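Local coordinates for protein MaoC-like dehydratase (Phytophthora Capsici, PDB 3KH8) that probably catalyses the reversible hydration of 2-enoyl thioesters, as a MaoC-like dehydratase with a hot dog fold, at residues Asp228-Ser231 with Leu232-Asp235; Trp296-Gly299 with Ser300-Leu304; Ala261-Lys264 with Gln265-Gly269. All blocks are in the same frame, centred on the assembly; numbering follows the deposited sequence.

Contact 1 of 3, residues Asp228-Ser231 with Leu232-Asp235; sequences DYNS and LHID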
ATOM      1  N   ASP A 228       5.023   7.850  -7.421  1.00 13.49           N
ATOM      2  CA  ASP A 228       4.623   9.209  -7.807  1.00 13.68           C
ATOM      3  C   ASP A 228       4.009   9.983  -6.638  1.00 13.53           C
ATOM      4  O   ASP A 228       2.806   9.897  -6.381  1.00 13.03           O
ATOM      5  CB  ASP A 228       3.680   9.182  -9.022  1.00 13.64           C
ATOM      6  CG  ASP A 228       3.348  10.579  -9.551  1.00 14.51           C
ATOM      7  OD1 ASP A 228       3.742  11.589  -8.924  1.00 14.91           O
ATOM      8  OD2 ASP A 228       2.682  10.666 -10.604  1.00 14.50           O
ATOM      9  N   TYR A 229       4.854  10.765  -5.965  1.00 13.70           N
ATOM     10  CA  TYR A 229       4.479  11.473  -4.740  1.00 14.29           C
ATOM     11  C   TYR A 229       4.051  12.930  -4.967  1.00 14.67           C
ATOM     12  O   TYR A 229       3.891  13.694  -4.009  1.00 14.68           O
ATOM     13  CB  TYR A 229       5.609  11.369  -3.696  1.00 14.05           C
ATOM     14  CG  TYR A 229       5.842   9.952  -3.209  1.00 14.16           C
ATOM     15  CD1 TYR A 229       5.262   9.497  -2.023  1.00 14.32           C
ATOM     16  CD2 TYR A 229       6.623   9.056  -3.943  1.00 14.00           C
ATOM     17  CE1 TYR A 229       5.467   8.189  -1.578  1.00 13.79           C
ATOM     18  CE2 TYR A 229       6.825   7.754  -3.513  1.00 13.36           C
ATOM     19  CZ  TYR A 229       6.247   7.326  -2.330  1.00 13.20           C
ATOM     20  OH  TYR A 229       6.451   6.032  -1.904  1.00 13.23           O
ATOM     21  N   ASN A 230       3.838  13.290  -6.232  1.00 15.42           N
ATOM     22  CA  ASN A 230       3.285  14.594  -6.620  1.00 16.25           C
ATOM     23  C   ASN A 230       2.171  15.064  -5.682  1.00 16.78           C
ATOM     24  O   ASN A 230       1.168  14.365  -5.491  1.00 16.49           O
ATOM     25  CB  ASN A 230       2.769  14.524  -8.068  1.00 16.42           C
ATOM     26  CG  ASN A 230       2.495  15.900  -8.679  1.00 17.02           C
ATOM     27  OD1 ASN A 230       2.314  16.895  -7.975  1.00 17.85           O
ATOM     28  ND2 ASN A 230       2.460  15.949 -10.007  1.00 17.58           N
ATOM     29  N   SER A 231       2.354  16.253  -5.106  1.00 17.42           N
ATOM     30  CA  SER A 231       1.396  16.832  -4.159  1.00 18.31           C
ATOM     31  C   SER A 231       0.011  17.076  -4.765  1.00 18.63           C
ATOM     32  O   SER A 231      -0.976  17.177  -4.040  1.00 18.51           O
ATOM     33  CB  SER A 231       1.944  18.136  -3.564  1.00 18.38           C
ATOM     34  OG  SER A 231       2.211  19.083  -4.585  1.00 19.96           O
ATOM     35  N   LEU A 232      -0.049  17.153  -6.093  1.00 19.32           N
ATOM     36  CA  LEU A 232      -1.303  17.327  -6.829  1.00 20.17           C
ATOM     37  C   LEU A 232      -2.343  16.261  -6.460  1.00 20.43           C
ATOM     38  O   LEU A 232      -3.547  16.531  -6.457  1.00 20.65           O
ATOM     39  CB  LEU A 232      -1.030  17.317  -8.345  1.00 20.33           C
ATOM     40  CG  LEU A 232      -2.194  17.463  -9.340  1.00 21.43           C
ATOM     41  CD1 LEU A 232      -2.901  18.804  -9.194  1.00 21.95           C
ATOM     42  CD2 LEU A 232      -1.721  17.256 -10.774  1.00 21.82           C
ATOM     43  N   HIS A 233      -1.876  15.062  -6.124  1.00 20.45           N
ATOM     44  CA  HIS A 233      -2.777  13.936  -5.874  1.00 20.86           C
ATOM     45  C   HIS A 233      -3.164  13.733  -4.405  1.00 21.50           C
ATOM     46  O   HIS A 233      -3.909  12.804  -4.077  1.00 21.22           O
ATOM     47  CB  HIS A 233      -2.188  12.652  -6.471  1.00 20.45           C
ATOM     48  CG  HIS A 233      -1.763  12.800  -7.898  1.00 20.08           C
ATOM     49  ND1 HIS A 233      -2.653  13.084  -8.912  1.00 19.12           N
ATOM     50  CD2 HIS A 233      -0.542  12.729  -8.480  1.00 19.68           C
ATOM     51  CE1 HIS A 233      -2.001  13.168 -10.057  1.00 19.07           C
ATOM     52  NE2 HIS A 233      -0.720  12.955  -9.824  1.00 19.92           N
ATOM     53  N   ILE A 234      -2.689  14.611  -3.524  1.00 22.40           N
ATOM     54  CA  ILE A 234      -2.934  14.431  -2.092  1.00 23.60           C
ATOM     55  C   ILE A 234      -3.234  15.723  -1.305  1.00 24.78           C
ATOM     56  O   ILE A 234      -4.086  15.718  -0.415  1.00 24.86           O
ATOM     57  CB  ILE A 234      -1.804  13.572  -1.430  1.00 23.42           C
ATOM     58  CG1 ILE A 234      -2.169  13.199   0.014  1.00 23.64           C
ATOM     59  CG2 ILE A 234      -0.442  14.263  -1.547  1.00 23.22           C
ATOM     60  CD1 ILE A 234      -1.445  11.979   0.546  1.00 22.61           C
ATOM     61  N   ASP A 235      -2.543  16.811  -1.638  1.00 26.08           N
ATOM     62  CA  ASP A 235      -2.693  18.083  -0.927  1.00 27.50           C
ATOM     63  C   ASP A 235      -3.821  18.904  -1.553  1.00 28.57           C
ATOM     64  O   ASP A 235      -3.674  19.398  -2.673  1.00 28.35           O
ATOM     65  CB  ASP A 235      -1.370  18.865  -0.954  1.00 27.49           C
ATOM     66  CG  ASP A 235      -1.384  20.111  -0.059  1.00 27.99           C
ATOM     67  OD1 ASP A 235      -2.459  20.554   0.402  1.00 29.02           O
ATOM     68  OD2 ASP A 235      -0.291  20.659   0.185  1.00 28.28           O
TER
HETATM   69  O   HOH W   1       2.331  13.337 -11.223  1.00 31.79           O

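Contact 2 of 3, residues Trp296-Gly299 with Ser300-Leu304; sequences WQEG and SGKVL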
ATOM      1  N   TRP A 296     -13.977  -2.879 -26.853  1.00 18.81           N
ATOM      2  CA  TRP A 296     -14.400  -3.295 -28.188  1.00 19.75           C
ATOM      3  C   TRP A 296     -13.395  -4.294 -28.763  1.00 20.39           C
ATOM      4  O   TRP A 296     -12.236  -3.950 -29.012  1.00 19.99           O
ATOM      5  CB  TRP A 296     -14.496  -2.089 -29.129  1.00 19.58           C
ATOM      6  CG  TRP A 296     -15.621  -1.119 -28.864  1.00 19.79           C
ATOM      7  CD1 TRP A 296     -16.865  -1.130 -29.439  1.00 20.02           C
ATOM      8  CD2 TRP A 296     -15.591   0.026 -27.999  1.00 20.31           C
ATOM      9  NE1 TRP A 296     -17.614  -0.073 -28.973  1.00 21.00           N
ATOM     10  CE2 TRP A 296     -16.858   0.652 -28.088  1.00 20.79           C
ATOM     11  CE3 TRP A 296     -14.621   0.580 -27.148  1.00 19.93           C
ATOM     12  CZ2 TRP A 296     -17.179   1.807 -27.364  1.00 20.52           C
ATOM     13  CZ3 TRP A 296     -14.943   1.727 -26.422  1.00 20.01           C
ATOM     14  CH2 TRP A 296     -16.213   2.326 -26.534  1.00 20.08           C
ATOM     15  N   GLN A 297     -13.850  -5.530 -28.954  1.00 21.31           N
ATOM     16  CA  GLN A 297     -13.060  -6.565 -29.619  1.00 22.70           C
ATOM     17  C   GLN A 297     -12.974  -6.244 -31.109  1.00 23.46           C
ATOM     18  O   GLN A 297     -13.997  -6.088 -31.777  1.00 23.70           O
ATOM     19  CB  GLN A 297     -13.701  -7.945 -29.386  1.00 22.89           C
ATOM     20  CG  GLN A 297     -13.064  -9.114 -30.152  1.00 23.69           C
ATOM     21  CD  GLN A 297     -11.677  -9.477 -29.652  1.00 24.49           C
ATOM     22  OE1 GLN A 297     -10.672  -9.155 -30.286  1.00 25.27           O
ATOM     23  NE2 GLN A 297     -11.617 -10.143 -28.507  1.00 25.53           N
ATOM     24  N   GLU A 298     -11.752  -6.120 -31.620  1.00 24.22           N
ATOM     25  CA  GLU A 298     -11.546  -5.835 -33.039  1.00 25.31           C
ATOM     26  C   GLU A 298     -10.929  -7.014 -33.792  1.00 25.75           C
ATOM     27  O   GLU A 298     -10.673  -6.928 -34.993  1.00 26.35           O
ATOM     28  CB  GLU A 298     -10.721  -4.558 -33.232  1.00 25.19           C
ATOM     29  CG  GLU A 298     -11.432  -3.287 -32.775  1.00 26.05           C
ATOM     30  CD  GLU A 298     -12.628  -2.934 -33.641  1.00 27.45           C
ATOM     31  OE1 GLU A 298     -12.424  -2.389 -34.746  1.00 28.62           O
ATOM     32  OE2 GLU A 298     -13.773  -3.187 -33.214  1.00 28.07           O
ATOM     33  N   GLY A 299     -10.703  -8.115 -33.084  1.00 26.29           N
ATOM     34  CA  GLY A 299     -10.115  -9.313 -33.678  1.00 26.60           C
ATOM     35  C   GLY A 299      -8.615  -9.190 -33.846  1.00 26.92           C
ATOM     36  O   GLY A 299      -8.043  -8.109 -33.658  1.00 27.25           O
ATOM     37  N   SER A 300      -7.977 -10.308 -34.194  1.00 27.02           N
ATOM     38  CA  SER A 300      -6.525 -10.377 -34.398  1.00 27.01           C
ATOM     39  C   SER A 300      -5.725  -9.948 -33.155  1.00 26.57           C
ATOM     40  O   SER A 300      -4.591  -9.473 -33.265  1.00 26.73           O
ATOM     41  CB  SER A 300      -6.105  -9.571 -35.638  1.00 27.26           C
ATOM     42  OG  SER A 300      -6.830  -9.997 -36.782  1.00 28.23           O
ATOM     43  N   GLY A 301      -6.328 -10.129 -31.982  1.00 25.97           N
ATOM     44  CA  GLY A 301      -5.682  -9.806 -30.709  1.00 25.09           C
ATOM     45  C   GLY A 301      -5.619  -8.321 -30.403  1.00 24.45           C
ATOM     46  O   GLY A 301      -4.735  -7.878 -29.669  1.00 24.39           O
ATOM     47  N   LYS A 302      -6.555  -7.552 -30.958  1.00 23.75           N
ATOM     48  CA  LYS A 302      -6.601  -6.108 -30.721  1.00 23.03           C
ATOM     49  C   LYS A 302      -7.920  -5.679 -30.091  1.00 22.23           C
ATOM     50  O   LYS A 302      -8.998  -6.020 -30.584  1.00 21.87           O
ATOM     51  CB  LYS A 302      -6.336  -5.322 -32.012  1.00 23.21           C
ATOM     52  CG  LYS A 302      -6.140  -3.820 -31.799  1.00 24.25           C
ATOM     53  CD  LYS A 302      -5.919  -3.059 -33.105  1.00 25.92           C
ATOM     54  CE  LYS A 302      -7.239  -2.749 -33.807  1.00 27.23           C
ATOM     55  NZ  LYS A 302      -7.048  -1.779 -34.917  1.00 28.59           N
ATOM     56  N   VAL A 303      -7.819  -4.927 -28.996  1.00 21.39           N
ATOM     57  CA  VAL A 303      -8.991  -4.408 -28.296  1.00 20.43           C
ATOM     58  C   VAL A 303      -8.896  -2.897 -28.153  1.00 19.98           C
ATOM     59  O   VAL A 303      -7.890  -2.363 -27.666  1.00 19.73           O
ATOM     60  CB  VAL A 303      -9.170  -5.057 -26.896  1.00 20.55           C
ATOM     61  CG1 VAL A 303     -10.409  -4.504 -26.182  1.00 20.34           C
ATOM     62  CG2 VAL A 303      -9.260  -6.565 -27.014  1.00 20.18           C
ATOM     63  N   LEU A 304      -9.946  -2.211 -28.586  1.00 19.08           N
ATOM     64  CA  LEU A 304     -10.042  -0.776 -28.385  1.00 18.59           C
ATOM     65  C   LEU A 304     -10.866  -0.519 -27.130  1.00 18.09           C
ATOM     66  O   LEU A 304     -11.751  -1.313 -26.786  1.00 18.08           O
ATOM     67  CB  LEU A 304     -10.623  -0.077 -29.622  1.00 18.58           C
ATOM     68  CG  LEU A 304      -9.872  -0.316 -30.944  1.00 18.92           C
ATOM     69  CD1 LEU A 304     -10.469   0.501 -32.077  1.00 18.91           C
ATOM     70  CD2 LEU A 304      -8.364  -0.033 -30.829  1.00 18.77           C
TER
HETATM   71  O   HOH W   2      -8.859 -10.951 -30.703  1.00 33.89           O
HETATM   72  O   HOH W   3     -10.171  -1.477 -35.478  1.00 37.71           O

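Contact 3 of 3, residues Ala261-Lys264 with Gln265-Gly269; sequences ALFK and QFCGG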
ATOM      1  N   ALA A 261      -9.141  -4.467 -16.105  1.00 13.32           N
ATOM      2  CA  ALA A 261     -10.323  -4.928 -16.832  1.00 13.64           C
ATOM      3  C   ALA A 261      -9.919  -5.689 -18.095  1.00 13.97           C
ATOM      4  O   ALA A 261     -10.479  -6.746 -18.392  1.00 14.08           O
ATOM      5  CB  ALA A 261     -11.230  -3.755 -17.177  1.00 13.54           C
ATOM      6  N   LEU A 262      -8.934  -5.153 -18.815  1.00 14.24           N
ATOM      7  CA  LEU A 262      -8.439  -5.776 -20.046  1.00 14.78           C
ATOM      8  C   LEU A 262      -7.784  -7.133 -19.792  1.00 15.06           C
ATOM      9  O   LEU A 262      -8.034  -8.092 -20.528  1.00 15.05           O
ATOM     10  CB  LEU A 262      -7.482  -4.831 -20.786  1.00 14.52           C
ATOM     11  CG  LEU A 262      -8.120  -3.556 -21.348  1.00 14.76           C
ATOM     12  CD1 LEU A 262      -7.064  -2.466 -21.527  1.00 14.03           C
ATOM     13  CD2 LEU A 262      -8.859  -3.837 -22.661  1.00 14.93           C
ATOM     14  N   PHE A 263      -6.955  -7.212 -18.751  1.00 15.54           N
ATOM     15  CA  PHE A 263      -6.321  -8.475 -18.371  1.00 16.21           C
ATOM     16  C   PHE A 263      -7.364  -9.516 -17.990  1.00 16.64           C
ATOM     17  O   PHE A 263      -7.268 -10.675 -18.401  1.00 16.58           O
ATOM     18  CB  PHE A 263      -5.313  -8.290 -17.221  1.00 16.07           C
ATOM     19  CG  PHE A 263      -4.696  -9.585 -16.748  1.00 16.10           C
ATOM     20  CD1 PHE A 263      -3.620 -10.144 -17.427  1.00 15.83           C
ATOM     21  CD2 PHE A 263      -5.210 -10.257 -15.640  1.00 16.05           C
ATOM     22  CE1 PHE A 263      -3.055 -11.354 -17.004  1.00 16.57           C
ATOM     23  CE2 PHE A 263      -4.652 -11.466 -15.209  1.00 15.69           C
ATOM     24  CZ  PHE A 263      -3.570 -12.011 -15.891  1.00 15.81           C
ATOM     25  N   LYS A 264      -8.353  -9.092 -17.206  1.00 17.49           N
ATOM     26  CA  LYS A 264      -9.405  -9.981 -16.706  1.00 18.46           C
ATOM     27  C   LYS A 264     -10.258 -10.546 -17.848  1.00 18.74           C
ATOM     28  O   LYS A 264     -10.573 -11.740 -17.868  1.00 18.75           O
ATOM     29  CB  LYS A 264     -10.286  -9.234 -15.697  1.00 18.75           C
ATOM     30  CG  LYS A 264     -11.242 -10.113 -14.907  1.00 20.92           C
ATOM     31  CD  LYS A 264     -12.108  -9.268 -13.981  1.00 24.74           C
ATOM     32  CE  LYS A 264     -13.039 -10.132 -13.147  1.00 26.56           C
ATOM     33  NZ  LYS A 264     -13.867  -9.293 -12.229  1.00 29.33           N
ATOM     34  N   GLN A 265     -10.615  -9.686 -18.799  1.00 18.93           N
ATOM     35  CA  GLN A 265     -11.476 -10.089 -19.912  1.00 19.32           C
ATOM     36  C   GLN A 265     -10.763 -10.953 -20.959  1.00 19.37           C
ATOM     37  O   GLN A 265     -11.327 -11.943 -21.433  1.00 19.55           O
ATOM     38  CB  GLN A 265     -12.135  -8.865 -20.567  1.00 19.18           C
ATOM     39  CG  GLN A 265     -13.111  -9.191 -21.713  1.00 19.86           C
ATOM     40  CD  GLN A 265     -14.267 -10.077 -21.285  1.00 21.07           C
ATOM     41  OE1 GLN A 265     -14.906  -9.835 -20.261  1.00 21.94           O
ATOM     42  NE2 GLN A 265     -14.546 -11.109 -22.077  1.00 21.63           N
ATOM     43  N   PHE A 266      -9.521 -10.600 -21.289  1.00 19.40           N
ATOM     44  CA  PHE A 266      -8.858 -11.152 -22.475  1.00 19.67           C
ATOM     45  C   PHE A 266      -7.658 -12.079 -22.260  1.00 20.02           C
ATOM     46  O   PHE A 266      -7.383 -12.935 -23.108  1.00 20.30           O
ATOM     47  CB  PHE A 266      -8.483 -10.021 -23.438  1.00 19.37           C
ATOM     48  CG  PHE A 266      -9.660  -9.207 -23.901  1.00 19.59           C
ATOM     49  CD1 PHE A 266     -10.524  -9.699 -24.879  1.00 19.20           C
ATOM     50  CD2 PHE A 266      -9.911  -7.955 -23.352  1.00 18.68           C
ATOM     51  CE1 PHE A 266     -11.618  -8.953 -25.307  1.00 19.62           C
ATOM     52  CE2 PHE A 266     -11.005  -7.199 -23.770  1.00 19.56           C
ATOM     53  CZ  PHE A 266     -11.863  -7.697 -24.750  1.00 19.79           C
ATOM     54  N   CYS A 267      -6.935 -11.919 -21.153  1.00 19.99           N
ATOM     55  CA  CYS A 267      -5.624 -12.572 -21.029  1.00 19.93           C
ATOM     56  C   CYS A 267      -5.615 -13.983 -20.426  1.00 20.07           C
ATOM     57  O   CYS A 267      -4.560 -14.617 -20.359  1.00 20.17           O
ATOM     58  CB  CYS A 267      -4.624 -11.659 -20.310  1.00 19.87           C
ATOM     59  SG  CYS A 267      -4.121 -10.210 -21.270  1.00 19.50           S
ATOM     60  N   GLY A 268      -6.782 -14.471 -20.002  1.00 20.22           N
ATOM     61  CA  GLY A 268      -6.918 -15.828 -19.456  1.00 19.95           C
ATOM     62  C   GLY A 268      -5.938 -16.193 -18.351  1.00 19.95           C
ATOM     63  O   GLY A 268      -5.353 -17.281 -18.367  1.00 19.73           O
ATOM     64  N   GLY A 269      -5.743 -15.276 -17.404  1.00 19.68           N
ATOM     65  CA  GLY A 269      -4.883 -15.520 -16.242  1.00 19.66           C
ATOM     66  C   GLY A 269      -3.393 -15.625 -16.520  1.00 19.51           C
ATOM     67  O   GLY A 269      -2.633 -16.077 -15.665  1.00 19.39           O
TER
HETATM   68  O   HOH W   4      -7.412 -13.033 -17.084  1.00 16.82           O
HETATM   69  O   HOH W   5      -9.626 -13.935 -20.120  1.00 26.13           O

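Contact 1 of 3, residues Asp228-Ser231 with Leu232-Asp235
Asn230 touches both Leu232 and His233 where the chain winds through the hydratase 2 motif, the Asp-x-Asn-x-x-His signature of MaoC-like hot dog enzymes. Asn230 OD1 accepts from Leu232 N at 3.0 Å, along a nearly straight N-H...O line but from above the amide carbonyl plane, while OD1 also lies 3.4 Å from Leu232 CB. The backbone O of the same residue receives His233 N, and Asn230 CB rests 3.8 Å from His233 CD2. Asp228 approaches the imidazole from another direction: its carboxylate stands nearly perpendicular to the ring, planes 88° apart, with Asp228 OD2 4.2 Å from His233 NE2. Water 1 joins the three side chains. It donates to Asp228 OD2 at 2.8 Å, accepts from Asn230 ND2 and makes a weak contact with His233 NE2 at the ring edge, in plane. In related hydratases the Asp and His of this motif activate the catalytic water; Asp228 and His233 probably do the same here. The second shell sets these groups. His233 ND1 bonds to Ile248 O and its ring stacks on that of His250, which together should hold the imidazole in its rotation. Asp228 OD1 accepts from Asn230 N in an Asx turn, with CG anti to the backbone nitrogen (chi1 -174°). Tyr75 of the second subunit packs on Ser231, Ile234 and Asp235. Asp235 OD1 caps Glu237 N at the start of helix 236-241. Ser231 O is gripped twice, by Ile234 N from above its carbonyl plane and by Asp235 N within that plane at 2.9 Å.

Contact 2 of 3, residues Trp296-Gly299 with Ser300-Leu304
Trp296 and Leu304 face each other as a hydrogen-bonded antiparallel pair, Trp296 CB 4.4 Å from Leu304 CB on one face of the sheet. The indole turns its edge to the partner strand, with Leu304 O 3.5 Å from Trp296 CE3, while NE1 reaches away to Arg205 O. Next to them Glu298 leans over Leu304, Glu298 CG against Leu304 CG at 3.8 Å, the two side chains crossing at a slant. The glutamate is bent at chi2 (-68°), which turns its carboxylate aside: OE2 forms a salt bridge with Arg205, and Glu298 OE1 is linked through water 3 to Lys302 NZ, the two charged atoms themselves being 5.4 Å apart. The bend of the lysine chain at chi3 (82°) helps bring its NZ to that water. The other face carries Gln297 and Val303, both packed against helix 251-266. Val303 CG1 comes within 3.4 Å of Trp296 O. Gln297 OE1 reaches forward to accept Gly299 N in the carbonyl plane, on a lone pair, at 3.0 Å; water 2 donates to the same oxygen and accepts from Gly301 N, and NE2 goes to Tyr324 OH. Lys302 O takes Glu298 N, and Lys302 N returns to Gly299 O. Ser300 and Gly301, both with positive phi, thus form the corners of a type I' turn closing the beta hairpin 290-297/302-309 of the hot dog sheet.

Contact 3 of 3, residues Ala261-Lys264 with Gln265-Gly269
The Phe266 ring has Leu262 O at its edge, near the plane and 3.4 Å from Phe266 CD2, and Gln265 CG over the centre of one face. Leu262 CD2 touches the rim at Phe266 CE2, 4.1 Å away, and Tyr324 meets the ring with planes inclined by about 35°. Phe263 is approached differently. Cys267 CB comes obliquely to Phe263 CD1 at 3.4 Å, with Cys267 SG 5.0 Å from the ring centroid in a sulfur-aromatic contact; Gly269 C lies by Phe263 CZ at 3.7 Å; water 4 sits above one face toward the rim, and Phe73 meets the ring edge-to-face. With CG anti to its nitrogen (chi1 177°), the Phe263 side chain reaches toward Cys267 and Gly269. These are the last turns of helix 251-266, the long helix of a hot dog fold, whose Leu262 and Phe266 pack on Met295 and Val303 of the curved sheet. Regular i to i+4 bonds run to Gln265, Phe266 and Cys267; Gly268, with positive phi, is the first residue to leave helical backbone angles. Two waters bridge the C-terminal carbonyls to the following glycines: water 5 donates to Lys264 O and accepts from Gly268 N, and water 4 bridges Phe263 O, at 2.7 Å, to Gly269 N.

All three contacts lie within the MaoC-like family region and come along the chain in the order 1, 3, 2. Contact 1 lies in the loop between helices 219-223 and 236-241, its centre about 30 Å from that of contact 3 and 35 Å from that of contact 2, across the centre of the chain from the latter. Contacts 2 and 3 touch, centres 13 Å apart: the end of helix 251-266 rests on the hairpin, with Phe266 CZ 3.6 Å from Val303 CG2 and Leu262 CD2 near Val303 CG1. The pair thus joins the helix end to the hairpin end of the hot dog sheet, whereas contact 1 carries the probable catalytic motif, beside the second subunit.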